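Local coordinates for protein Myo-inositol phosphohydrolase (PDB 4WU3) that probably removes phosphate groups from myo-inositol hexakisphosphate as a PTP-like phytase, and is seen here with inositol-(1,3,4,5)-tetrakisphosphate bound, at residues K51-D56 with S94-E99; P113-D118 with P233-L238; P217-V222 with V330-P335; R357-A362 with S569-L574. The protein carries 2 engineered substitutions. One frame throughout, in Å; residues are numbered along the deposited sequence.

Interaction 1. Residues K51-D56 with S94-E99; sequences KIDRAD and SSCFSE
Arg54 lies across the backbone at Cys96 and curls round its carbonyl. With CG beside the backbone N (chi1 -54°), CG comes 3.4 Å from Cys96 O, and bends at chi2 and chi3 then bring the guanidinium to Ser95, whose OG sits over the centre of one face, 4.1 Å from Arg54 CZ. That hydroxyl donates to Cys96 O (OG to O 2.6 Å), while Glu101 of helix 99-108 takes the arginine's charge in a salt bridge. Replacing Arg54 by alanine is likely to leave Glu101 without its charge mate and the Cys96 carbonyl without the chain that lies along it. Cys96 SG packs 3.7 Å from Arg54 CG and equally close to CB of Asp53, whose carboxylate goes instead to Lys51, Ser135 and Arg122. Asp53 and Arg54 form a classic beta bulge facing Ala133.

Farther on, Ser98 OG donates to Asp56 OD1 (2.8 Å), reaching it on the anti side. Ser98 is the N-cap of helix 99-108, and the same Asp56 oxygen accepts from Lys100 N. A water joins Asp56 OD2 to Glu99 OE1, and Arg193 pairs with the other Glu99 oxygen. The helix N-terminus and Arg193 probably ease the closeness of these two carboxylates.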
loop_
_atom_site.group_PDB
_atom_site.type_symbol
_atom_site.label_atom_id
_atom_site.label_comp_id
_atom_site.label_asym_id
_atom_site.label_seq_id
_atom_site.Cartn_x
_atom_site.Cartn_y
_atom_site.Cartn_z
ATOM N N LYS A 51 25.958 3.295 6.633
ATOM C CA LYS A 51 26.473 1.959 6.389
ATOM C C LYS A 51 27.058 1.806 4.997
ATOM O O LYS A 51 26.865 2.652 4.120
ATOM C CB LYS A 51 25.391 0.905 6.634
ATOM C CG LYS A 51 24.153 1.066 5.775
ATOM C CD LYS A 51 24.291 0.398 4.421
ATOM C CE LYS A 51 22.905 0.073 3.874
ATOM N NZ LYS A 51 22.937 -0.484 2.501
ATOM N N ILE A 52 27.779 0.705 4.823
ATOM C CA ILE A 52 28.448 0.387 3.579
ATOM C C ILE A 52 27.471 -0.258 2.591
ATOM O O ILE A 52 26.811 -1.238 2.913
ATOM C CB ILE A 52 29.649 -0.543 3.857
ATOM C CG1 ILE A 52 30.711 0.204 4.676
ATOM C CG2 ILE A 52 30.256 -1.072 2.568
ATOM C CD1 ILE A 52 31.819 -0.674 5.223
ATOM N N ASP A 53 27.369 0.319 1.396
ATOM C CA ASP A 53 26.538 -0.230 0.335
ATOM C C ASP A 53 27.357 -1.221 -0.489
ATOM O O ASP A 53 26.952 -2.370 -0.697
ATOM C CB ASP A 53 26.042 0.887 -0.600
ATOM C CG ASP A 53 25.032 1.826 0.051
ATOM O OD1 ASP A 53 24.346 1.432 1.011
ATOM O OD2 ASP A 53 24.918 2.974 -0.430
ATOM N N ARG A 54 28.507 -0.745 -0.977
ATOM C CA ARG A 54 29.412 -1.543 -1.801
ATOM C C ARG A 54 30.870 -1.307 -1.410
ATOM O O ARG A 54 31.382 -0.194 -1.516
ATOM C CB ARG A 54 29.256 -1.195 -3.286
ATOM C CG ARG A 54 27.838 -1.293 -3.839
ATOM C CD ARG A 54 27.301 -2.704 -3.755
ATOM N NE ARG A 54 28.012 -3.576 -4.677
ATOM C CZ ARG A 54 27.802 -4.879 -4.790
ATOM N NH1 ARG A 54 26.893 -5.482 -4.045
ATOM N NH2 ARG A 54 28.499 -5.579 -5.665
ATOM N N ALA A 55 31.526 -2.373 -0.963
ATOM C CA ALA A 55 32.960 -2.361 -0.753
ATOM C C ALA A 55 33.596 -2.164 -2.112
ATOM O O ALA A 55 33.045 -2.600 -3.116
ATOM C CB ALA A 55 33.419 -3.677 -0.124
ATOM N N ASP A 56 34.750 -1.513 -2.151
ATOM C CA ASP A 56 35.380 -1.163 -3.418
ATOM C C ASP A 56 36.180 -2.322 -4.000
ATOM O O ASP A 56 37.290 -2.605 -3.558
ATOM C CB ASP A 56 36.290 0.048 -3.258
ATOM C CG ASP A 56 36.475 0.793 -4.551
ATOM O OD1 ASP A 56 35.769 0.459 -5.534
ATOM O OD2 ASP A 56 37.311 1.715 -4.594
ATOM N N SER A 94 21.855 -2.485 -12.822
ATOM C CA SER A 94 22.531 -3.173 -11.728
ATOM C C SER A 94 22.115 -2.602 -10.408
ATOM O O SER A 94 21.353 -1.642 -10.346
ATOM C CB SER A 94 24.051 -3.005 -11.834
ATOM O OG SER A 94 24.416 -1.651 -11.611
ATOM N N SER A 95 22.650 -3.213 -9.352
ATOM C CA SER A 95 22.657 -2.651 -8.017
ATOM C C SER A 95 23.504 -1.391 -7.989
ATOM O O SER A 95 24.164 -1.042 -8.965
ATOM C CB SER A 95 23.324 -3.637 -7.069
ATOM O OG SER A 95 24.738 -3.651 -7.288
ATOM N N CYS A 96 23.542 -0.740 -6.839
ATOM C CA CYS A 96 24.463 0.342 -6.678
ATOM C C CYS A 96 25.867 -0.231 -6.808
ATOM O O CYS A 96 26.061 -1.440 -6.712
ATOM C CB CYS A 96 24.242 1.057 -5.343
ATOM S SG CYS A 96 24.444 0.051 -3.871
ATOM N N PHE A 97 26.832 0.649 -7.050
ATOM C CA PHE A 97 28.198 0.263 -7.377
ATOM C C PHE A 97 29.232 1.106 -6.625
ATOM O O PHE A 97 29.029 2.310 -6.376
ATOM C CB PHE A 97 28.446 0.382 -8.897
ATOM C CG PHE A 97 27.859 1.629 -9.532
ATOM C CD1 PHE A 97 28.439 2.871 -9.332
ATOM C CD2 PHE A 97 26.727 1.548 -10.338
ATOM C CE1 PHE A 97 27.895 4.009 -9.907
ATOM C CE2 PHE A 97 26.185 2.683 -10.927
ATOM C CZ PHE A 97 26.768 3.916 -10.708
ATOM N N SER A 98 30.337 0.458 -6.254
ATOM C CA SER A 98 31.528 1.162 -5.797
ATOM C C SER A 98 32.200 1.815 -6.997
ATOM O O SER A 98 31.783 1.629 -8.147
ATOM C CB SER A 98 32.510 0.191 -5.129
ATOM O OG SER A 98 33.232 -0.546 -6.102
ATOM N N GLU A 99 33.249 2.581 -6.746
ATOM C CA GLU A 99 33.950 3.247 -7.839
ATOM C C GLU A 99 34.597 2.242 -8.805
ATOM O O GLU A 99 34.494 2.387 -10.013
ATOM C CB GLU A 99 35.008 4.185 -7.276
ATOM C CG GLU A 99 35.612 5.107 -8.308
ATOM C CD GLU A 99 36.563 6.111 -7.685
ATOM O OE1 GLU A 99 37.205 5.763 -6.674
ATOM O OE2 GLU A 99 36.676 7.236 -8.203
HETATM O O HOH W 1 38.415 3.218 -6.418
#

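Interaction 2. Residues P113-D118 with P233-L238; sequences PSQFYD and PKDAWL
Trp237 O is gripped twice by the neighbouring strand: Tyr117 N donates to it at 2.7 Å, and Phe116 CA adds a CA-H...O contact at 3.5 Å. On the other side of the same residue Trp237 N gives its hydrogen to Gln115 O, also at 2.7 Å. The two N-H bonds frame the parallel bridge of Phe116 with Trp237, and Tyr117, bonding on to His239 through the backbone, continues the pairing to Tyr117 with Leu238.

On the face with Phe116 and Trp237, both side chains point CG away from the backbone N (chi1 -178° and -176°), and the ring planes are close to parallel, but the rings are displaced so that little of one lies over the other. They touch where Phe116 CD1 meets Trp237 CD1, at 3.7 Å. Ile105 and Leu106 of helix 99-108 cover Phe116, and Ser92 bonds the indole N-H. Across the sheet Tyr117 leans back over the turn Pro233-Ala236: its CB rests 3.4 Å from Leu238 CD2, CE1 is 3.6 Å from Ala236 CB, and OH ends at Pro233 CG, 3.5 Å away.

This joins two central strands of the mixed five-stranded sheet; in PTP-like phosphatases the phosphate-binding loop follows the strand that 237-241 represents. Backbone bonds therefore set the register, and the chemistry divides by face, buried aromatics under helix 99-108 and the loops beside it, and a tyrosine over a more exposed turn.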
loop_
_atom_site.group_PDB
_atom_site.type_symbol
_atom_site.label_atom_id
_atom_site.label_comp_id
_atom_site.label_asym_id
_atom_site.label_seq_id
_atom_site.Cartn_x
_atom_site.Cartn_y
_atom_site.Cartn_z
ATOM N N PRO A 113 32.673 7.052 -22.105
ATOM C CA PRO A 113 32.024 7.679 -20.970
ATOM C C PRO A 113 31.108 8.839 -21.370
ATOM O O PRO A 113 30.040 9.010 -20.776
ATOM C CB PRO A 113 33.203 8.184 -20.139
ATOM C CG PRO A 113 34.293 7.215 -20.427
ATOM C CD PRO A 113 34.088 6.756 -21.843
ATOM N N SER A 114 31.510 9.625 -22.365
ATOM C CA SER A 114 30.704 10.778 -22.786
ATOM C C SER A 114 29.300 10.388 -23.277
ATOM O O SER A 114 28.396 11.221 -23.315
ATOM C CB SER A 114 31.435 11.586 -23.869
ATOM O OG SER A 114 31.745 10.784 -25.008
ATOM N N GLN A 115 29.118 9.124 -23.633
ATOM C CA GLN A 115 27.809 8.632 -24.051
ATOM C C GLN A 115 27.050 7.853 -22.968
ATOM O O GLN A 115 25.981 7.309 -23.220
ATOM C CB GLN A 115 27.967 7.772 -25.300
ATOM C CG GLN A 115 28.043 8.618 -26.552
ATOM C CD GLN A 115 29.249 9.522 -26.556
ATOM O OE1 GLN A 115 29.142 10.745 -26.591
ATOM N NE2 GLN A 115 30.400 8.917 -26.559
ATOM N N PHE A 116 27.591 7.828 -21.757
ATOM C CA PHE A 116 27.063 6.975 -20.704
ATOM C C PHE A 116 26.296 7.826 -19.693
ATOM O O PHE A 116 26.811 8.834 -19.209
ATOM C CB PHE A 116 28.220 6.227 -20.034
ATOM C CG PHE A 116 27.796 5.265 -18.960
ATOM C CD1 PHE A 116 27.477 3.963 -19.263
ATOM C CD2 PHE A 116 27.753 5.660 -17.643
ATOM C CE1 PHE A 116 27.086 3.076 -18.276
ATOM C CE2 PHE A 116 27.375 4.780 -16.654
ATOM C CZ PHE A 116 27.037 3.485 -16.971
ATOM N N TYR A 117 25.061 7.420 -19.393
ATOM C CA TYR A 117 24.224 8.127 -18.421
ATOM C C TYR A 117 23.899 7.224 -17.238
ATOM O O TYR A 117 23.260 6.194 -17.391
ATOM C CB TYR A 117 22.928 8.631 -19.070
ATOM C CG TYR A 117 23.171 9.717 -20.089
ATOM C CD1 TYR A 117 23.652 9.403 -21.348
ATOM C CD2 TYR A 117 22.949 11.062 -19.788
ATOM C CE1 TYR A 117 23.902 10.389 -22.282
ATOM C CE2 TYR A 117 23.205 12.059 -20.729
ATOM C CZ TYR A 117 23.671 11.710 -21.975
ATOM O OH TYR A 117 23.928 12.670 -22.941
ATOM N N ASP A 118 24.373 7.616 -16.065
ATOM C CA ASP A 118 24.037 6.953 -14.829
ATOM C C ASP A 118 22.689 7.483 -14.392
ATOM O O ASP A 118 22.552 8.665 -14.079
ATOM C CB ASP A 118 25.102 7.257 -13.774
ATOM C CG ASP A 118 24.734 6.744 -12.395
ATOM O OD1 ASP A 118 23.993 5.741 -12.297
ATOM O OD2 ASP A 118 25.201 7.346 -11.401
ATOM N N PRO A 233 20.693 12.387 -26.546
ATOM C CA PRO A 233 21.214 12.130 -27.852
ATOM C C PRO A 233 20.952 10.699 -28.252
ATOM O O PRO A 233 20.884 9.795 -27.436
ATOM C CB PRO A 233 22.717 12.404 -27.718
ATOM C CG PRO A 233 23.000 12.514 -26.271
ATOM C CD PRO A 233 21.713 12.872 -25.605
ATOM N N LYS A 234 20.788 10.494 -29.528
ATOM C CA LYS A 234 20.498 9.181 -29.990
ATOM C C LYS A 234 21.538 8.144 -29.614
ATOM O O LYS A 234 21.225 6.980 -29.591
ATOM C CB LYS A 234 20.404 9.228 -31.485
ATOM C CG LYS A 234 19.021 9.487 -32.003
ATOM C CD LYS A 234 19.156 9.653 -33.491
ATOM C CE LYS A 234 17.831 9.668 -34.206
ATOM N NZ LYS A 234 18.126 9.895 -35.646
ATOM N N ASP A 235 22.780 8.505 -29.370
ATOM C CA ASP A 235 23.730 7.452 -29.134
ATOM C C ASP A 235 23.913 7.202 -27.641
ATOM O O ASP A 235 24.915 6.637 -27.200
ATOM C CB ASP A 235 25.042 7.814 -29.792
ATOM C CG ASP A 235 25.602 9.116 -29.287
ATOM O OD1 ASP A 235 24.840 9.948 -28.758
ATOM O OD2 ASP A 235 26.824 9.319 -29.421
ATOM N N ALA A 236 22.943 7.628 -26.856
ATOM C CA ALA A 236 23.088 7.608 -25.415
ATOM C C ALA A 236 22.975 6.192 -24.864
ATOM O O ALA A 236 22.139 5.409 -25.304
ATOM C CB ALA A 236 22.040 8.501 -24.779
ATOM N N TRP A 237 23.823 5.868 -23.899
ATOM C CA TRP A 237 23.720 4.597 -23.219
ATOM C C TRP A 237 23.220 4.869 -21.813
ATOM O O TRP A 237 23.791 5.681 -21.100
ATOM C CB TRP A 237 25.068 3.883 -23.187
ATOM C CG TRP A 237 24.963 2.541 -22.575
ATOM C CD1 TRP A 237 24.839 2.264 -21.252
ATOM C CD2 TRP A 237 24.945 1.289 -23.253
ATOM N NE1 TRP A 237 24.743 0.918 -21.056
ATOM C CE2 TRP A 237 24.797 0.289 -22.272
ATOM C CE3 TRP A 237 25.017 0.912 -24.592
ATOM C CZ2 TRP A 237 24.750 -1.066 -22.587
ATOM C CZ3 TRP A 237 24.951 -0.428 -24.905
ATOM C CH2 TRP A 237 24.826 -1.401 -23.908
ATOM N N LEU A 238 22.134 4.198 -21.440
ATOM C CA LEU A 238 21.505 4.370 -20.133
ATOM C C LEU A 238 21.772 3.192 -19.201
ATOM O O LEU A 238 21.523 2.041 -19.544
ATOM C CB LEU A 238 19.994 4.536 -20.300
ATOM C CG LEU A 238 19.531 5.820 -20.994
ATOM C CD1 LEU A 238 18.022 5.978 -20.863
ATOM C CD2 LEU A 238 20.237 7.037 -20.424
#

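Interaction 3. Residues P217-V222 with V330-P335; sequences PDDPDV and VNSWEP
Ser332 keeps OG between its own backbone N and carbonyl carbon (chi1 61°), while Asp219 swings its carboxylate beside its own N (chi1 -68°), and these two turns let each side chain reach the other's backbone N-H. Asp219 N donates to Ser332 OG at 3.0 Å along an almost straight line (169°). In return Ser332 N donates to Asp219 OD2 at 2.8 Å, coming from above the carboxylate plane. The same oxygen lies against Asn331, 3.2 Å from its CA.

Asp219 opens helix 219-230, and the preceding Asp218, though at the N-cap position, makes no capping bond with its side chain. A serine from a loop more than a hundred residues farther along thus satisfies the first N-H of the helix. The second carboxylate oxygen is occupied as well: a water donates to Asp219 OD1 at 2.9 Å and to Val330 O at 2.7 Å, and Arg216 forms a salt bridge with that oxygen. Asn331 turns its amide back along its own segment, where ND2 donates to Ser332 O at 3.1 Å from above the carbonyl plane. Tyr321, on the helix before this loop, also packs on Asp219.

The loop lies against the second subunit: Val330 packs on its Lys329 and Trp333 on its Ile285. Polar bonds rather than apolar packing hold the helix start to the loop. Arg216 would partly balance the carboxylate's charge, and the N-terminal end of helix 219-230 probably favours keeping that carboxylate ionised.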
loop_
_atom_site.group_PDB
_atom_site.type_symbol
_atom_site.label_atom_id
_atom_site.label_comp_id
_atom_site.label_asym_id
_atom_site.label_seq_id
_atom_site.Cartn_x
_atom_site.Cartn_y
_atom_site.Cartn_z
ATOM N N PRO A 217 7.639 4.698 -9.017
ATOM C CA PRO A 217 7.766 6.154 -9.115
ATOM C C PRO A 217 6.384 6.833 -9.147
ATOM O O PRO A 217 5.453 6.292 -9.745
ATOM C CB PRO A 217 8.455 6.344 -10.463
ATOM C CG PRO A 217 7.998 5.178 -11.265
ATOM C CD PRO A 217 7.909 4.034 -10.303
ATOM N N ASP A 218 6.244 7.981 -8.486
ATOM C CA ASP A 218 5.028 8.782 -8.609
ATOM C C ASP A 218 5.020 9.466 -9.968
ATOM O O ASP A 218 6.068 9.657 -10.586
ATOM C CB ASP A 218 4.944 9.834 -7.500
ATOM C CG ASP A 218 4.664 9.223 -6.143
ATOM O OD1 ASP A 218 4.022 8.151 -6.093
ATOM O OD2 ASP A 218 5.086 9.812 -5.120
ATOM N N ASP A 219 3.831 9.836 -10.420
ATOM C CA ASP A 219 3.639 10.433 -11.743
ATOM C C ASP A 219 4.613 11.585 -12.094
ATOM O O ASP A 219 5.151 11.614 -13.197
ATOM C CB ASP A 219 2.189 10.909 -11.901
ATOM C CG ASP A 219 1.184 9.763 -11.949
ATOM O OD1 ASP A 219 1.594 8.582 -11.915
ATOM O OD2 ASP A 219 -0.038 10.036 -12.033
ATOM N N PRO A 220 4.820 12.549 -11.178
ATOM C CA PRO A 220 5.703 13.665 -11.536
ATOM C C PRO A 220 7.141 13.228 -11.830
ATOM O O PRO A 220 7.820 13.868 -12.639
ATOM C CB PRO A 220 5.658 14.574 -10.299
ATOM C CG PRO A 220 4.385 14.228 -9.610
ATOM C CD PRO A 220 4.123 12.778 -9.896
ATOM N N ASP A 221 7.589 12.150 -11.175
ATOM C CA ASP A 221 8.910 11.566 -11.426
ATOM C C ASP A 221 8.981 10.796 -12.750
ATOM O O ASP A 221 10.019 10.756 -13.414
ATOM C CB ASP A 221 9.302 10.638 -10.278
ATOM C CG ASP A 221 9.878 11.390 -9.095
ATOM O OD1 ASP A 221 10.575 12.398 -9.316
ATOM O OD2 ASP A 221 9.647 10.970 -7.946
ATOM N N VAL A 222 7.873 10.171 -13.126
ATOM C CA VAL A 222 7.750 9.638 -14.464
ATOM C C VAL A 222 7.867 10.805 -15.453
ATOM O O VAL A 222 8.627 10.724 -16.407
ATOM C CB VAL A 222 6.421 8.883 -14.661
ATOM C CG1 VAL A 222 6.301 8.364 -16.092
ATOM C CG2 VAL A 222 6.307 7.737 -13.669
ATOM N N VAL A 330 -5.974 6.678 -13.754
ATOM C CA VAL A 330 -4.970 5.737 -13.264
ATOM C C VAL A 330 -3.750 6.497 -12.728
ATOM O O VAL A 330 -2.665 5.939 -12.571
ATOM C CB VAL A 330 -4.566 4.723 -14.355
ATOM C CG1 VAL A 330 -5.748 3.857 -14.753
ATOM C CG2 VAL A 330 -4.044 5.435 -15.587
ATOM N N ASN A 331 -3.952 7.774 -12.418
ATOM C CA ASN A 331 -2.913 8.614 -11.846
ATOM C C ASN A 331 -2.528 8.219 -10.418
ATOM O O ASN A 331 -3.344 7.681 -9.674
ATOM C CB ASN A 331 -3.376 10.072 -11.832
ATOM C CG ASN A 331 -4.666 10.256 -11.066
ATOM O OD1 ASN A 331 -5.742 9.891 -11.542
ATOM N ND2 ASN A 331 -4.566 10.795 -9.863
ATOM N N SER A 332 -1.283 8.494 -10.038
ATOM C CA SER A 332 -0.916 8.443 -8.635
ATOM C C SER A 332 -1.477 9.687 -7.944
ATOM O O SER A 332 -1.751 10.695 -8.577
ATOM C CB SER A 332 0.600 8.375 -8.443
ATOM O OG SER A 332 1.229 9.518 -8.980
ATOM N N TRP A 333 -1.665 9.601 -6.642
ATOM C CA TRP A 333 -2.213 10.711 -5.898
ATOM C C TRP A 333 -1.146 11.764 -5.636
ATOM O O TRP A 333 0.010 11.458 -5.318
ATOM C CB TRP A 333 -2.812 10.216 -4.578
ATOM C CG TRP A 333 -3.418 11.302 -3.731
ATOM C CD1 TRP A 333 -4.717 11.732 -3.755
ATOM C CD2 TRP A 333 -2.747 12.104 -2.746
ATOM N NE1 TRP A 333 -4.896 12.739 -2.834
ATOM C CE2 TRP A 333 -3.707 12.988 -2.204
ATOM C CE3 TRP A 333 -1.430 12.161 -2.271
ATOM C CZ2 TRP A 333 -3.393 13.918 -1.215
ATOM C CZ3 TRP A 333 -1.121 13.087 -1.276
ATOM C CH2 TRP A 333 -2.101 13.951 -0.761
ATOM N N GLU A 334 -1.560 13.018 -5.761
ATOM C CA GLU A 334 -0.714 14.167 -5.475
ATOM C C GLU A 334 -1.519 15.185 -4.653
ATOM O O GLU A 334 -2.728 15.318 -4.853
ATOM C CB GLU A 334 -0.246 14.799 -6.790
ATOM C CG GLU A 334 0.869 14.035 -7.498
ATOM C CD GLU A 334 2.239 14.320 -6.910
ATOM O OE1 GLU A 334 2.599 15.513 -6.782
ATOM O OE2 GLU A 334 2.965 13.359 -6.588
ATOM N N PRO A 335 -0.867 15.896 -3.711
ATOM C CA PRO A 335 -1.599 16.954 -3.033
ATOM C C PRO A 335 -1.981 18.073 -3.993
ATOM O O PRO A 335 -1.271 18.322 -4.971
ATOM C CB PRO A 335 -0.614 17.454 -1.974
ATOM C CG PRO A 335 0.727 16.940 -2.376
ATOM C CD PRO A 335 0.482 15.687 -3.160
HETATM O O HOH W 2 -0.059 6.434 -12.802
#

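Interaction 4. Residues R357-A362 with S569-L574; sequences RTMNSA and SRQYLL
Arg357 and Leu574 bring the two backbones closest, CA to CA 6.5 Å, where strand 357-358 and the type I turn Thr358-Ser361 meet helix 564-573 near Leu574. Leu574 pushes its branched end into this turn: CD2 lies 3.4 Å from Ser361 O, and CD1 packs against the Met359 thioether, 3.7 Å from CE.

Met359 comes to Leu574 at about a right angle, its chain folded at chi2 (-59°) and again at chi3 (95°) so that SD also faces Gln571. There Gln571 NE2 makes a weak hydrogen bond to Met359 SD at 3.6 Å, its stronger partner being Asp555. With an alanine in place of Met359, a gap would probably open beside Leu574 CD1, and the glutamine amide would lose its sulfur acceptor. Met390 and Met551 pack on the same methionine side chain.

Arg357 runs past Leu574, with CB 3.1 Å from its O. A water links the arginine to the helix, accepting from Arg357 NE at 3.0 Å and donating to Gln571 O and Gln571 OE1, each at 2.8 Å. NH1 goes to the carbonyls of Asn355 and Gly543. The turn itself is braced by Thr358 N donating to Ser361 OG and by an ST turn at Thr358 OG1.

Gly543 lines the pocket of the bound inositol tetrakisphosphate, so the Arg357 side chain, about 8 Å from the ligand, is a second-shell group. Several of its N-H groups go to carbonyls and a water, and it links the Gly543 carbonyl to strand 357-358, beside the apolar contact of Met359 with Leu574.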
loop_
_atom_site.group_PDB
_atom_site.type_symbol
_atom_site.label_atom_id
_atom_site.label_comp_id
_atom_site.label_asym_id
_atom_site.label_seq_id
_atom_site.Cartn_x
_atom_site.Cartn_y
_atom_site.Cartn_z
ATOM N N ARG A 357 7.163 45.936 14.550
ATOM C CA ARG A 357 8.349 46.408 15.262
ATOM C C ARG A 357 9.230 47.233 14.359
ATOM O O ARG A 357 9.197 47.072 13.134
ATOM C CB ARG A 357 9.158 45.240 15.835
ATOM C CG ARG A 357 9.796 44.330 14.798
ATOM C CD ARG A 357 8.860 43.231 14.310
ATOM N NE ARG A 357 9.600 42.160 13.642
ATOM C CZ ARG A 357 9.037 41.118 13.042
ATOM N NH1 ARG A 357 7.742 40.961 13.010
ATOM N NH2 ARG A 357 9.770 40.216 12.453
ATOM N N THR A 358 10.008 48.129 14.962
ATOM C CA THR A 358 11.074 48.821 14.250
ATOM C C THR A 358 12.363 48.482 14.967
ATOM O O THR A 358 12.339 47.906 16.051
ATOM C CB THR A 358 10.888 50.362 14.199
ATOM O OG1 THR A 358 11.191 50.953 15.475
ATOM C CG2 THR A 358 9.473 50.730 13.789
ATOM N N MET A 359 13.491 48.825 14.364
ATOM C CA MET A 359 14.772 48.535 14.977
ATOM C C MET A 359 15.046 49.467 16.151
ATOM O O MET A 359 16.068 49.328 16.835
ATOM C CB MET A 359 15.880 48.627 13.938
ATOM C CG MET A 359 15.725 47.606 12.822
ATOM S SD MET A 359 15.730 45.928 13.484
ATOM C CE MET A 359 13.996 45.564 13.672
ATOM N N ASN A 360 14.127 50.404 16.396
ATOM C CA ASN A 360 14.178 51.240 17.600
ATOM C C ASN A 360 13.271 50.718 18.719
ATOM O O ASN A 360 13.222 51.305 19.800
ATOM C CB ASN A 360 13.781 52.687 17.278
ATOM C CG ASN A 360 14.690 53.334 16.253
ATOM O OD1 ASN A 360 15.909 53.378 16.424
ATOM N ND2 ASN A 360 14.102 53.857 15.191
ATOM N N SER A 361 12.553 49.626 18.459
ATOM C CA SER A 361 11.571 49.100 19.410
ATOM C C SER A 361 12.228 48.482 20.640
ATOM O O SER A 361 13.418 48.190 20.634
ATOM C CB SER A 361 10.680 48.046 18.741
ATOM O OG SER A 361 9.797 48.640 17.803
ATOM N N ALA A 362 11.441 48.281 21.692
ATOM C CA ALA A 362 11.923 47.587 22.889
ATOM C C ALA A 362 11.957 46.079 22.665
ATOM O O ALA A 362 11.099 45.520 21.979
ATOM C CB ALA A 362 11.038 47.909 24.084
ATOM N N SER A 569 19.229 36.687 17.531
ATOM C CA SER A 569 18.700 36.970 18.852
ATOM C C SER A 569 17.971 38.321 18.910
ATOM O O SER A 569 16.851 38.409 19.406
ATOM C CB SER A 569 19.824 36.899 19.881
ATOM O OG SER A 569 20.385 35.590 19.914
ATOM N N ARG A 570 18.569 39.379 18.382
ATOM C CA ARG A 570 17.892 40.655 18.455
ATOM C C ARG A 570 16.666 40.712 17.543
ATOM O O ARG A 570 15.639 41.278 17.931
ATOM C CB ARG A 570 18.849 41.813 18.192
ATOM C CG ARG A 570 19.400 41.919 16.785
ATOM C CD ARG A 570 20.698 42.697 16.841
ATOM N NE ARG A 570 21.039 43.318 15.572
ATOM C CZ ARG A 570 22.068 44.133 15.414
ATOM N NH1 ARG A 570 22.323 44.662 14.246
ATOM N NH2 ARG A 570 22.850 44.430 16.423
ATOM N N GLN A 571 16.737 40.104 16.356
ATOM C CA GLN A 571 15.549 40.040 15.486
ATOM C C GLN A 571 14.407 39.265 16.176
ATOM O O GLN A 571 13.227 39.593 16.006
ATOM C CB GLN A 571 15.881 39.440 14.116
ATOM C CG GLN A 571 16.775 40.308 13.236
ATOM C CD GLN A 571 16.269 41.731 13.090
ATOM O OE1 GLN A 571 15.063 41.987 13.060
ATOM N NE2 GLN A 571 17.194 42.667 13.003
ATOM N N TYR A 572 14.762 38.250 16.958
ATOM C CA TYR A 572 13.782 37.534 17.764
ATOM C C TYR A 572 13.274 38.444 18.870
ATOM O O TYR A 572 12.058 38.603 19.053
ATOM C CB TYR A 572 14.369 36.247 18.373
ATOM C CG TYR A 572 13.470 35.611 19.415
ATOM C CD1 TYR A 572 12.371 34.870 19.040
ATOM C CD2 TYR A 572 13.712 35.773 20.770
ATOM C CE1 TYR A 572 11.534 34.300 19.978
ATOM C CE2 TYR A 572 12.886 35.197 21.722
ATOM C CZ TYR A 572 11.791 34.460 21.316
ATOM O OH TYR A 572 10.948 33.870 22.242
ATOM N N LEU A 573 14.206 39.056 19.595
ATOM C CA LEU A 573 13.842 39.879 20.738
ATOM C C LEU A 573 12.966 41.040 20.319
ATOM O O LEU A 573 12.098 41.462 21.067
ATOM C CB LEU A 573 15.083 40.378 21.465
ATOM C CG LEU A 573 15.809 39.258 22.212
ATOM C CD1 LEU A 573 17.126 39.743 22.773
ATOM C CD2 LEU A 573 14.933 38.706 23.324
ATOM N N LEU A 574 13.176 41.546 19.111
ATOM C CA LEU A 574 12.413 42.701 18.659
ATOM C C LEU A 574 11.007 42.325 18.221
ATOM O O LEU A 574 10.198 43.204 17.949
ATOM C CB LEU A 574 13.140 43.423 17.529
ATOM C CG LEU A 574 14.386 44.157 18.019
ATOM C CD1 LEU A 574 15.362 44.444 16.892
ATOM C CD2 LEU A 574 13.975 45.436 18.724
HETATM O O HOH W 3 12.495 41.214 13.801
#

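How the interactions relate
Interactions 1 and 2 belong to the same part of the fold and touch, Phe97 CZ lying 3.7 Å from Asp118 OD1; helix 99-108 starts in one and covers Phe116 of the other. Interactions 2 and 3 share a chain path, since helix 219-230 leads on to strand 237-241, yet their nearest atoms are about 11 Å apart. Interaction 4 sits in the second phosphatase-like region, across the chain's centre from the rest. It is the buried one, dominated by leucine and methionine; interaction 3 is a surface contact built of polar bonds near the second subunit. Interactions 1 and 2, both partly buried, mix charged groups with packing and sheet bonds with aromatics respectively.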